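Phosphoribosylamine--glycine ligase (Thermotoga maritima, PDB 1VKZ) catalyses the ATP-dependent joining of glycine to 5-phosphoribosylamine, giving glycinamide ribonucleotide in the second step of de novo purine biosynthesis. Local coordinates at residues 17-27 and 68-79; 45-53 and 358-368. All coordinates share one frame; numbering follows the deposited sequence.

Contact 1: 17-27 and 68-79; sequences RVHILGSGGRE and IPEEDIVIPGSE
I68 lays its CG2, anti to the backbone N (CG1 chi1 -51°), over one face of the H19 imidazole, 3.6 Å from the ring centroid and 27° off the normal, a CH-pi contact. E71 reaches the same ring at its edge: H19 NE2 donates to E71 OE2 at 2.7 Å, the oxygen in the ring plane and met on its anti side. With Y44 OH bonded to ND1, both imidazole nitrogens are engaged, fixing the ring's rotation. E71 OE2 also lies 3.3 Å from R17 NE but well out of the guanidinium plane, a salt bridge of charge alone. D72 O accepts from H19 N, opening a parallel pairing of I73 and V74 with H19 and I20. I73 brings CD1 against H19 CB and CG2 to 3.6 Å from L21 CD2. V74 N gives to H19 O at 2.8 Å, and V74 O accepts from L21 N. P76, lacking an N-H, cannot extend this ladder; its CB sits 3.3 Å from R26 NE, which is salt-bridged to E27 OE2, while NH1 hydrogen-bonds L290 O. This pairing of first and edge strands, with the glycine-rich G22-G25 turn into helix 25-36, is characteristic of the Rossmann-like GARS N domain.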
loop_
_atom_site.group_PDB
_atom_site.type_symbol
_atom_site.label_atom_id
_atom_site.label_comp_id
_atom_site.label_asym_id
_atom_site.label_seq_id
_atom_site.Cartn_x
_atom_site.Cartn_y
_atom_site.Cartn_z
ATOM N N ARG A 17 -3.780 21.375 12.014
ATOM C CA ARG A 17 -2.682 20.417 12.175
ATOM C C ARG A 17 -2.980 18.981 11.731
ATOM O O ARG A 17 -4.041 18.413 12.029
ATOM C CB ARG A 17 -2.210 20.413 13.609
ATOM C CG ARG A 17 -2.536 21.704 14.332
ATOM C CD ARG A 17 -1.698 21.997 15.544
ATOM N NE ARG A 17 -1.343 20.800 16.283
ATOM C CZ ARG A 17 -0.953 20.795 17.544
ATOM N NH1 ARG A 17 -0.871 21.932 18.247
ATOM N NH2 ARG A 17 -0.647 19.634 18.117
ATOM N N VAL A 18 -1.991 18.402 11.042
ATOM C CA VAL A 18 -2.064 17.064 10.496
ATOM C C VAL A 18 -1.097 16.137 11.214
ATOM O O VAL A 18 0.066 16.448 11.441
ATOM C CB VAL A 18 -1.750 17.100 9.011
ATOM C CG1 VAL A 18 -1.838 15.709 8.385
ATOM C CG2 VAL A 18 -2.692 18.084 8.321
ATOM N N HIS A 19 -1.601 14.979 11.583
ATOM C CA HIS A 19 -0.807 14.035 12.313
ATOM C C HIS A 19 -0.686 12.726 11.554
ATOM O O HIS A 19 -1.672 12.062 11.268
ATOM C CB HIS A 19 -1.503 13.831 13.614
ATOM C CG HIS A 19 -1.529 15.052 14.464
ATOM N ND1 HIS A 19 -0.494 15.384 15.308
ATOM C CD2 HIS A 19 -2.465 16.009 14.624
ATOM C CE1 HIS A 19 -0.808 16.474 15.983
ATOM N NE2 HIS A 19 -2.001 16.873 15.587
ATOM N N ILE A 20 0.533 12.372 11.189
ATOM C CA ILE A 20 0.748 11.207 10.358
ATOM C C ILE A 20 1.439 10.108 11.163
ATOM O O ILE A 20 2.581 10.256 11.683
ATOM C CB ILE A 20 1.550 11.613 9.081
ATOM C CG1 ILE A 20 0.738 12.637 8.292
ATOM C CG2 ILE A 20 1.851 10.410 8.190
ATOM C CD1 ILE A 20 1.485 13.373 7.329
ATOM N N LEU A 21 0.745 8.987 11.265
ATOM C CA LEU A 21 1.334 7.805 11.910
ATOM C C LEU A 21 2.159 6.975 10.912
ATOM O O LEU A 21 1.674 6.581 9.888
ATOM C CB LEU A 21 0.234 6.989 12.559
ATOM C CG LEU A 21 -0.541 7.602 13.737
ATOM C CD1 LEU A 21 -0.513 9.072 13.869
ATOM C CD2 LEU A 21 -1.990 7.153 13.669
ATOM N N GLY A 22 3.431 6.764 11.228
ATOM C CA GLY A 22 4.309 5.929 10.450
ATOM C C GLY A 22 5.675 6.543 10.194
ATOM O O GLY A 22 5.988 7.655 10.660
ATOM N N SER A 23 6.484 5.805 9.435
ATOM C CA SER A 23 7.874 6.171 9.193
ATOM C C SER A 23 8.402 5.940 7.761
ATOM O O SER A 23 9.607 6.100 7.533
ATOM C CB SER A 23 8.756 5.382 10.172
ATOM O OG SER A 23 8.332 4.036 10.190
ATOM N N GLY A 24 7.528 5.595 6.811
ATOM C CA GLY A 24 7.936 5.274 5.454
ATOM C C GLY A 24 7.801 6.455 4.528
ATOM O O GLY A 24 7.487 7.523 4.961
ATOM N N GLY A 25 8.057 6.233 3.241
ATOM C CA GLY A 25 7.970 7.266 2.213
ATOM C C GLY A 25 6.559 7.690 1.906
ATOM O O GLY A 25 6.343 8.831 1.527
ATOM N N ARG A 26 5.593 6.789 2.097
ATOM C CA ARG A 26 4.154 7.106 1.993
ATOM C C ARG A 26 3.809 8.187 2.981
ATOM O O ARG A 26 3.201 9.194 2.641
ATOM C CB ARG A 26 3.366 5.845 2.296
ATOM C CG ARG A 26 1.867 5.939 2.411
ATOM C CD ARG A 26 1.211 4.568 2.590
ATOM N NE ARG A 26 1.786 3.808 3.703
ATOM C CZ ARG A 26 1.839 2.466 3.819
ATOM N NH1 ARG A 26 1.352 1.655 2.896
ATOM N NH2 ARG A 26 2.403 1.930 4.893
ATOM N N GLU A 27 4.260 7.996 4.212
ATOM C CA GLU A 27 3.976 8.888 5.294
ATOM C C GLU A 27 4.637 10.233 5.025
ATOM O O GLU A 27 4.020 11.288 5.189
ATOM C CB GLU A 27 4.481 8.280 6.590
ATOM C CG GLU A 27 3.625 7.132 7.112
ATOM C CD GLU A 27 3.779 5.795 6.384
ATOM O OE1 GLU A 27 4.837 5.483 5.775
ATOM O OE2 GLU A 27 2.836 5.008 6.449
ATOM N N ILE A 68 -4.171 14.244 21.053
ATOM C CA ILE A 68 -4.423 15.019 19.846
ATOM C C ILE A 68 -5.892 15.480 19.765
ATOM O O ILE A 68 -6.810 14.663 19.853
ATOM C CB ILE A 68 -4.103 14.176 18.605
ATOM C CG1 ILE A 68 -2.704 13.560 18.705
ATOM C CG2 ILE A 68 -4.250 15.038 17.346
ATOM C CD1 ILE A 68 -2.435 12.516 17.655
ATOM N N PRO A 69 -6.121 16.768 19.560
ATOM C CA PRO A 69 -7.491 17.293 19.508
ATOM C C PRO A 69 -8.208 16.955 18.196
ATOM O O PRO A 69 -7.617 16.280 17.349
ATOM C CB PRO A 69 -7.279 18.802 19.642
ATOM C CG PRO A 69 -5.934 19.013 18.995
ATOM C CD PRO A 69 -5.106 17.826 19.381
ATOM N N GLU A 70 -9.459 17.402 18.008
ATOM C CA GLU A 70 -10.064 17.275 16.663
ATOM C C GLU A 70 -9.382 18.205 15.678
ATOM O O GLU A 70 -9.135 19.368 15.974
ATOM C CB GLU A 70 -11.560 17.510 16.630
ATOM C CG GLU A 70 -12.336 16.220 16.440
ATOM C CD GLU A 70 -12.314 15.351 17.684
ATOM O OE1 GLU A 70 -12.113 15.909 18.802
ATOM O OE2 GLU A 70 -12.508 14.119 17.532
ATOM N N GLU A 71 -9.188 17.677 14.481
ATOM C CA GLU A 71 -8.048 17.958 13.584
ATOM C C GLU A 71 -7.502 16.602 13.183
ATOM O O GLU A 71 -7.558 15.678 13.957
ATOM C CB GLU A 71 -6.934 18.790 14.213
ATOM C CG GLU A 71 -5.800 18.066 14.919
ATOM C CD GLU A 71 -4.991 19.072 15.739
ATOM O OE1 GLU A 71 -5.497 20.208 15.914
ATOM O OE2 GLU A 71 -3.884 18.761 16.236
ATOM N N ASP A 72 -6.931 16.507 11.996
ATOM C CA ASP A 72 -6.823 15.240 11.290
ATOM C C ASP A 72 -5.697 14.336 11.729
ATOM O O ASP A 72 -4.577 14.794 11.850
ATOM C CB ASP A 72 -6.716 15.473 9.782
ATOM C CG ASP A 72 -7.456 14.394 8.997
ATOM O OD1 ASP A 72 -7.652 13.303 9.575
ATOM O OD2 ASP A 72 -7.920 14.523 7.842
ATOM N N ILE A 73 -5.995 13.038 11.910
ATOM C CA ILE A 73 -4.963 11.976 12.033
ATOM C C ILE A 73 -5.032 11.037 10.843
ATOM O O ILE A 73 -6.079 10.402 10.615
ATOM C CB ILE A 73 -5.147 11.088 13.306
ATOM C CG1 ILE A 73 -5.430 11.920 14.534
ATOM C CG2 ILE A 73 -3.920 10.171 13.539
ATOM C CD1 ILE A 73 -4.356 12.829 14.903
ATOM N N VAL A 74 -3.917 10.917 10.107
ATOM C CA VAL A 74 -3.858 10.033 8.941
ATOM C C VAL A 74 -3.053 8.785 9.280
ATOM O O VAL A 74 -1.851 8.832 9.460
ATOM C CB VAL A 74 -3.296 10.702 7.679
ATOM C CG1 VAL A 74 -3.108 9.677 6.606
ATOM C CG2 VAL A 74 -4.208 11.834 7.176
ATOM N N ILE A 75 -3.743 7.662 9.378
ATOM C CA ILE A 75 -3.042 6.412 9.571
ATOM C C ILE A 75 -2.759 5.706 8.222
ATOM O O ILE A 75 -3.637 5.662 7.357
ATOM C CB ILE A 75 -3.841 5.559 10.466
ATOM C CG1 ILE A 75 -3.493 4.101 10.225
ATOM C CG2 ILE A 75 -5.346 5.790 10.282
ATOM C CD1 ILE A 75 -2.059 3.785 10.538
ATOM N N PRO A 76 -1.525 5.265 7.980
ATOM C CA PRO A 76 -1.228 4.136 7.057
ATOM C C PRO A 76 -0.511 2.903 7.654
ATOM O O PRO A 76 0.709 2.951 7.884
ATOM C CB PRO A 76 -0.307 4.799 6.042
ATOM C CG PRO A 76 0.133 6.143 6.823
ATOM C CD PRO A 76 -0.300 5.980 8.306
ATOM N N GLY A 77 -1.249 1.808 7.876
ATOM C CA GLY A 77 -0.645 0.589 8.377
ATOM C C GLY A 77 -1.625 -0.431 8.913
ATOM O O GLY A 77 -2.708 -0.618 8.348
ATOM N N SER A 78 -1.190 -1.121 9.979
ATOM C CA SER A 78 -2.009 -1.999 10.799
ATOM C C SER A 78 -2.329 -1.353 12.153
ATOM O O SER A 78 -2.990 -1.966 13.020
ATOM C CB SER A 78 -1.238 -3.307 11.067
ATOM O OG SER A 78 -0.152 -3.103 11.974
ATOM N N GLU A 79 -1.838 -0.134 12.361
ATOM C CA GLU A 79 -2.421 0.716 13.395
ATOM C C GLU A 79 -3.938 0.485 13.374
ATOM O O GLU A 79 -4.551 0.229 14.417
ATOM C CB GLU A 79 -2.036 2.183 13.174
ATOM C CG GLU A 79 -0.893 2.652 14.093
ATOM C CD GLU A 79 0.281 3.347 13.384
ATOM O OE1 GLU A 79 0.177 3.685 12.178
ATOM O OE2 GLU A 79 1.337 3.559 14.036
#

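Contact 2: 45-53 and 358-368; sequences PGNAGTKRD and FAGVAEKDGKL
The backbones approach closely at two places, A48 to A362 with CA atoms 5.3 Å apart and G49 to F358 at 5.1 Å, with no backbone hydrogen bond between the segments. N47 directs its CB toward segment 358-368. Its CG stands between the backbone N and the carbonyl carbon (chi1 54°), which folds the amide back over its own turn: OD1 accepts from G49 N at 2.9 Å in the carbonyl plane, an Asx turn. On the other side of the amide, ND2 is held mainly by S23 O and adds a weak bond to F358 O at 3.2 Å. With an alanine at this position, S23 O, G49 N and F358 O would probably lose these partners and the 47-50 turn would be freer to shift against the strand. G49 CA lies over one face of the F358 ring, 3.4 Å from CD1, so close that a CB would clash with the ring. R52, extended from CG to NE, brings its guanidinium across F358: CE1 sits 3.5 Å above the centre of the guanidinium plane, but the two planes are 63° apart, which rules out a parallel stack. Beyond, A48 CB packs on E363 CG at 3.4 Å and on L368 CD1, while K51 NZ stays 4.7 Å from E363 OE2, too far for a salt bridge. Far from the predicted ATP and metal sites, this is a domain-domain interface: a loop of the parallel N-domain sheet seated on a C-domain beta hairpin, whose K364-K367 end is a type I' turn.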
loop_
_atom_site.group_PDB
_atom_site.type_symbol
_atom_site.label_atom_id
_atom_site.label_comp_id
_atom_site.label_asym_id
_atom_site.label_seq_id
_atom_site.Cartn_x
_atom_site.Cartn_y
_atom_site.Cartn_z
ATOM N N PRO A 45 6.364 7.752 14.223
ATOM C CA PRO A 45 7.516 8.574 14.621
ATOM C C PRO A 45 8.289 9.260 13.499
ATOM O O PRO A 45 9.304 9.867 13.757
ATOM C CB PRO A 45 8.416 7.548 15.304
ATOM C CG PRO A 45 8.176 6.311 14.527
ATOM C CD PRO A 45 6.766 6.361 14.011
ATOM N N GLY A 46 7.821 9.187 12.268
ATOM C CA GLY A 46 8.615 9.662 11.158
ATOM C C GLY A 46 9.993 9.005 11.039
ATOM O O GLY A 46 10.220 7.857 11.465
ATOM N N ASN A 47 10.904 9.756 10.419
ATOM C CA ASN A 47 12.292 9.379 10.239
ATOM C C ASN A 47 13.114 10.646 10.001
ATOM O O ASN A 47 12.592 11.738 10.019
ATOM C CB ASN A 47 12.384 8.439 9.057
ATOM C CG ASN A 47 11.758 9.012 7.827
ATOM O OD1 ASN A 47 12.176 10.079 7.352
ATOM N ND2 ASN A 47 10.719 8.336 7.314
ATOM N N ALA A 48 14.404 10.517 9.752
ATOM C CA ALA A 48 15.274 11.692 9.673
ATOM C C ALA A 48 14.981 12.623 8.477
ATOM O O ALA A 48 15.396 13.778 8.461
ATOM C CB ALA A 48 16.785 11.239 9.679
ATOM N N GLY A 49 14.293 12.099 7.470
ATOM C CA GLY A 49 13.902 12.873 6.317
ATOM C C GLY A 49 12.663 13.678 6.574
ATOM O O GLY A 49 12.466 14.719 5.941
ATOM N N THR A 50 11.809 13.218 7.496
ATOM C CA THR A 50 10.498 13.853 7.690
ATOM C C THR A 50 10.605 15.130 8.491
ATOM O O THR A 50 9.670 15.928 8.544
ATOM C CB THR A 50 9.482 12.870 8.307
ATOM O OG1 THR A 50 10.007 12.255 9.469
ATOM C CG2 THR A 50 9.248 11.711 7.414
ATOM N N LYS A 51 11.770 15.327 9.102
ATOM C CA LYS A 51 12.126 16.602 9.731
ATOM C C LYS A 51 12.094 17.790 8.756
ATOM O O LYS A 51 11.943 18.922 9.189
ATOM C CB LYS A 51 13.502 16.495 10.416
ATOM C CG LYS A 51 13.498 15.598 11.662
ATOM C CD LYS A 51 14.751 15.793 12.527
ATOM C CE LYS A 51 14.847 14.792 13.703
ATOM N NZ LYS A 51 13.656 14.810 14.613
ATOM N N ARG A 52 12.214 17.544 7.450
ATOM C CA ARG A 52 12.171 18.625 6.443
ATOM C C ARG A 52 10.832 19.298 6.356
ATOM O O ARG A 52 10.738 20.456 6.007
ATOM C CB ARG A 52 12.438 18.092 5.050
ATOM C CG ARG A 52 13.763 17.442 4.840
ATOM C CD ARG A 52 13.868 16.799 3.490
ATOM N NE ARG A 52 15.266 16.561 3.184
ATOM C CZ ARG A 52 15.784 16.527 1.964
ATOM N NH1 ARG A 52 15.023 16.714 0.889
ATOM N NH2 ARG A 52 17.082 16.301 1.828
ATOM N N ASP A 53 9.789 18.541 6.623
ATOM C CA ASP A 53 8.444 18.981 6.352
ATOM C C ASP A 53 7.561 18.997 7.588
ATOM O O ASP A 53 6.442 19.438 7.512
ATOM C CB ASP A 53 7.896 18.122 5.226
ATOM C CG ASP A 53 8.806 18.164 4.012
ATOM O OD1 ASP A 53 9.113 19.302 3.599
ATOM O OD2 ASP A 53 9.329 17.160 3.460
ATOM N N PHE A 358 11.887 9.894 2.163
ATOM C CA PHE A 358 12.712 9.098 3.027
ATOM C C PHE A 358 11.870 8.081 3.742
ATOM O O PHE A 358 10.723 8.344 4.129
ATOM C CB PHE A 358 13.376 9.994 4.055
ATOM C CG PHE A 358 14.324 10.997 3.455
ATOM C CD1 PHE A 358 13.870 12.225 3.022
ATOM C CD2 PHE A 358 15.672 10.717 3.353
ATOM C CE1 PHE A 358 14.715 13.127 2.467
ATOM C CE2 PHE A 358 16.530 11.639 2.802
ATOM C CZ PHE A 358 16.044 12.844 2.354
ATOM N N ALA A 359 12.452 6.906 3.947
ATOM C CA ALA A 359 11.771 5.828 4.657
ATOM C C ALA A 359 12.745 5.285 5.679
ATOM O O ALA A 359 12.846 5.824 6.792
ATOM C CB ALA A 359 11.334 4.752 3.689
ATOM N N GLY A 360 13.483 4.247 5.314
ATOM C CA GLY A 360 14.436 3.624 6.233
ATOM C C GLY A 360 15.721 4.421 6.400
ATOM O O GLY A 360 16.800 3.951 6.028
ATOM N N VAL A 361 15.614 5.620 6.970
ATOM C CA VAL A 361 16.805 6.421 7.296
ATOM C C VAL A 361 16.783 6.832 8.732
ATOM O O VAL A 361 15.713 7.111 9.269
ATOM C CB VAL A 361 16.907 7.701 6.447
ATOM C CG1 VAL A 361 17.033 7.340 4.958
ATOM C CG2 VAL A 361 15.712 8.653 6.732
ATOM N N ALA A 362 17.964 6.860 9.349
ATOM C CA ALA A 362 18.132 7.332 10.736
ATOM C C ALA A 362 19.283 8.306 10.852
ATOM O O ALA A 362 20.073 8.455 9.937
ATOM C CB ALA A 362 18.333 6.190 11.657
ATOM N N GLU A 363 19.346 8.994 11.985
ATOM C CA GLU A 363 20.466 9.865 12.314
ATOM C C GLU A 363 21.357 9.100 13.278
ATOM O O GLU A 363 20.854 8.494 14.225
ATOM C CB GLU A 363 20.006 11.163 12.988
ATOM C CG GLU A 363 18.823 11.860 12.316
ATOM C CD GLU A 363 18.512 13.239 12.912
ATOM O OE1 GLU A 363 19.067 13.577 13.985
ATOM O OE2 GLU A 363 17.705 13.990 12.304
ATOM N N LYS A 364 22.666 9.113 13.027
ATOM C CA LYS A 364 23.621 8.472 13.917
ATOM C C LYS A 364 24.964 9.150 13.737
ATOM O O LYS A 364 25.462 9.252 12.611
ATOM C CB LYS A 364 23.736 6.980 13.587
ATOM C CG LYS A 364 24.201 6.107 14.747
ATOM C CD LYS A 364 24.935 4.850 14.251
ATOM C CE LYS A 364 26.441 5.106 14.025
ATOM N NZ LYS A 364 27.180 5.285 15.297
ATOM N N ASP A 365 25.536 9.623 14.844
ATOM C CA ASP A 365 26.829 10.313 14.834
ATOM C C ASP A 365 26.846 11.537 13.893
ATOM O O ASP A 365 27.833 11.779 13.170
ATOM C CB ASP A 365 27.960 9.319 14.494
ATOM C CG ASP A 365 28.160 8.253 15.579
ATOM O OD1 ASP A 365 27.274 8.096 16.446
ATOM O OD2 ASP A 365 29.176 7.520 15.645
ATOM N N GLY A 366 25.741 12.296 13.912
ATOM C CA GLY A 366 25.598 13.509 13.107
ATOM C C GLY A 366 25.436 13.244 11.619
ATOM O O GLY A 366 25.563 14.155 10.802
ATOM N N LYS A 367 25.153 12.000 11.260
ATOM C CA LYS A 367 25.088 11.610 9.867
ATOM C C LYS A 367 23.754 10.945 9.546
ATOM O O LYS A 367 22.983 10.567 10.425
ATOM C CB LYS A 367 26.249 10.662 9.533
ATOM C CG LYS A 367 27.472 11.373 9.003
ATOM C CD LYS A 367 28.782 10.697 9.390
ATOM C CE LYS A 367 29.959 11.550 8.895
ATOM N NZ LYS A 367 31.282 10.856 8.950
ATOM N N LEU A 368 23.499 10.821 8.260
ATOM C CA LEU A 368 22.368 10.107 7.775
ATOM C C LEU A 368 22.856 8.670 7.509
ATOM O O LEU A 368 23.908 8.475 6.897
ATOM C CB LEU A 368 21.856 10.822 6.522
ATOM C CG LEU A 368 20.460 10.497 6.009
ATOM C CD1 LEU A 368 19.420 10.433 7.141
ATOM C CD2 LEU A 368 20.108 11.532 4.957
#

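In the fold
From the N terminus, strand 17-22 and the start of helix 25-36 come first; the chain then runs through strand 40-43, turns through 45-53, and returns at 68-79, where contact 1 closes a short loop within the N domain. Contact 2 closes a far longer one, from 45-53 across the ATP-grasp region to 358-368 in the C domain. Since 45-53 falls between the two segments of contact 1, the loops cross. The centres of the two contacts are about 17 Å apart, yet they touch: G22 O lies 2.9 Å from G46 N, a probable hydrogen bond, and G25 N packs on A359 CB at 3.6 Å. The glycine-rich turn after the first strand thus adjoins both the N-domain loop and the C-domain strand.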